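Local coordinates for zinc finger (CCCH type) motif-containing protein (Toxoplasma gondii, PDB 7NG2) that probably reads N6-methyladenosine in messenger RNA through its YTH domain, the part of the longer CPSF4 protein held here, linking this mark to polyadenylation, at residues G34-S39 with L58-N63. Numbering follows the deposited sequence.
Sequences GVWATS and LLFSAN
W36 and F60 meet between two strands that are not neighbours in the sheet; the closest CA atoms, those of W36 and L58, are 10.0 Å apart. No hydrogen bond joins the two segments. The link is one aromatic pair, edge-to-face (T-shaped). The planes of the W36 six-membered ring and the F60 ring stand at 87°, with centroids 5.3 Å apart. F60 supplies the edge. Its CE2 lies over the indole, 3.8 Å from W36 CD2. W36 CE2 and CE3 are each 4.0 Å from F60 CE2, so the contact centres on the CD2 corner of the ring fusion. The C-H edge of the phenyl ring thus faces the pi cloud of the tryptophan. The CB of W36 already points toward 58-63; CG anti to the backbone N (chi1 -164°) carries the indole on toward F60.

Both residues are buried, and F60 backs one face of the indole. In other YTH domains the equivalent tryptophan forms a wall of the methyladenosine pocket. W36 probably does the same, with W87 edge-to-face against it and a bound isopropanol nearby. F60 also stacks with W102 of strand 98-109. I19 of strand 14-21 and I27 of helix 24-33 each touch both W36 and F60. Strands 98-109 and 67-74 lie between strands 35-36 and 55-62 in the sheet order, and the pair meets on the side where helix 24-33 packs.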
loop_
_atom_site.group_PDB
_atom_site.type_symbol
_atom_site.label_atom_id
_atom_site.label_comp_id
_atom_site.label_asym_id
_atom_site.label_seq_id
_atom_site.Cartn_x
_atom_site.Cartn_y
_atom_site.Cartn_z
ATOM N N GLY A 34 9.441 -6.523 -5.499
ATOM C CA GLY A 34 8.604 -6.907 -4.378
ATOM C C GLY A 34 9.058 -6.303 -3.067
ATOM O O GLY A 34 9.197 -7.012 -2.067
ATOM N N VAL A 35 9.269 -4.988 -3.047
ATOM C CA VAL A 35 9.938 -4.347 -1.922
ATOM C C VAL A 35 9.379 -2.942 -1.741
ATOM O O VAL A 35 8.983 -2.279 -2.704
ATOM C CB VAL A 35 11.474 -4.342 -2.140
ATOM C CG1 VAL A 35 11.845 -3.549 -3.397
ATOM C CG2 VAL A 35 12.213 -3.817 -0.911
ATOM N N TRP A 36 9.366 -2.481 -0.493
ATOM C CA TRP A 36 9.011 -1.102 -0.181
ATOM C C TRP A 36 9.777 -0.674 1.064
ATOM O O TRP A 36 10.311 -1.505 1.799
ATOM C CB TRP A 36 7.492 -0.939 0.034
ATOM C CG TRP A 36 7.059 0.488 -0.034
ATOM C CD1 TRP A 36 6.533 1.234 0.976
ATOM C CD2 TRP A 36 7.121 1.345 -1.181
ATOM N NE1 TRP A 36 6.264 2.508 0.531
ATOM C CE2 TRP A 36 6.624 2.603 -0.788
ATOM C CE3 TRP A 36 7.568 1.173 -2.496
ATOM C CZ2 TRP A 36 6.542 3.686 -1.671
ATOM C CZ3 TRP A 36 7.493 2.250 -3.371
ATOM C CH2 TRP A 36 6.981 3.490 -2.953
ATOM N N ALA A 37 9.812 0.637 1.299
ATOM C CA ALA A 37 10.285 1.183 2.562
ATOM C C ALA A 37 9.508 2.460 2.825
ATOM O O ALA A 37 9.063 3.134 1.892
ATOM C CB ALA A 37 11.799 1.457 2.562
ATOM N N THR A 38 9.360 2.805 4.099
ATOM C CA THR A 38 8.598 3.987 4.469
ATOM C C THR A 38 9.308 4.700 5.617
ATOM O O THR A 38 10.365 4.269 6.086
ATOM C CB THR A 38 7.131 3.615 4.748
ATOM O OG1 THR A 38 6.342 4.798 4.909
ATOM C CG2 THR A 38 7.021 2.771 5.997
ATOM N N SER A 39 8.732 5.817 6.051
ATOM C CA SER A 39 9.296 6.585 7.150
ATOM C C SER A 39 9.419 5.712 8.398
ATOM O O SER A 39 8.753 4.685 8.539
ATOM C CB SER A 39 8.403 7.786 7.446
ATOM O OG SER A 39 7.212 7.345 8.085
ATOM N N LEU A 58 -1.567 -2.618 1.357
ATOM C CA LEU A 58 -0.959 -1.335 1.034
ATOM C C LEU A 58 -1.536 -0.876 -0.296
ATOM O O LEU A 58 -1.419 -1.580 -1.298
ATOM C CB LEU A 58 0.555 -1.488 0.937
ATOM C CG LEU A 58 1.188 -2.153 2.160
ATOM C CD1 LEU A 58 2.651 -2.359 1.878
ATOM C CD2 LEU A 58 1.008 -1.336 3.433
ATOM N N LEU A 59 -2.151 0.301 -0.298
ATOM C CA LEU A 59 -2.857 0.837 -1.462
ATOM C C LEU A 59 -2.002 1.974 -2.003
ATOM O O LEU A 59 -1.865 3.014 -1.348
ATOM C CB LEU A 59 -4.240 1.340 -1.048
ATOM C CG LEU A 59 -5.316 0.267 -0.775
ATOM C CD1 LEU A 59 -4.961 -0.728 0.344
ATOM C CD2 LEU A 59 -6.668 0.927 -0.494
ATOM N N PHE A 60 -1.413 1.768 -3.179
ATOM C CA PHE A 60 -0.361 2.653 -3.673
ATOM C C PHE A 60 -0.930 3.798 -4.497
ATOM O O PHE A 60 -1.724 3.575 -5.416
ATOM C CB PHE A 60 0.620 1.859 -4.521
ATOM C CG PHE A 60 1.535 0.977 -3.717
ATOM C CD1 PHE A 60 1.160 -0.317 -3.383
ATOM C CD2 PHE A 60 2.772 1.442 -3.288
ATOM C CE1 PHE A 60 2.001 -1.142 -2.652
ATOM C CE2 PHE A 60 3.615 0.621 -2.548
ATOM C CZ PHE A 60 3.221 -0.667 -2.228
ATOM N N SER A 61 -0.487 5.014 -4.187
ATOM C CA SER A 61 -0.923 6.226 -4.878
ATOM C C SER A 61 0.275 7.153 -5.065
ATOM O O SER A 61 0.739 7.784 -4.110
ATOM C CB SER A 61 -2.023 6.914 -4.072
ATOM O OG SER A 61 -2.330 8.173 -4.645
ATOM N N ALA A 62 0.764 7.255 -6.293
ATOM C CA ALA A 62 1.859 8.173 -6.562
ATOM C C ALA A 62 1.400 9.617 -6.384
ATOM O O ALA A 62 0.256 9.968 -6.686
ATOM C CB ALA A 62 2.368 7.966 -7.988
ATOM N N ASN A 63 2.289 10.449 -5.850
ATOM C CA ASN A 63 1.972 11.857 -5.642
ATOM C C ASN A 63 1.517 12.496 -6.949
ATOM O O ASN A 63 2.191 12.391 -7.975
ATOM C CB ASN A 63 3.218 12.589 -5.132
ATOM C CG ASN A 63 3.573 12.246 -3.691
ATOM O OD1 ASN A 63 2.835 11.563 -2.988
ATOM N ND2 ASN A 63 4.723 12.743 -3.243
#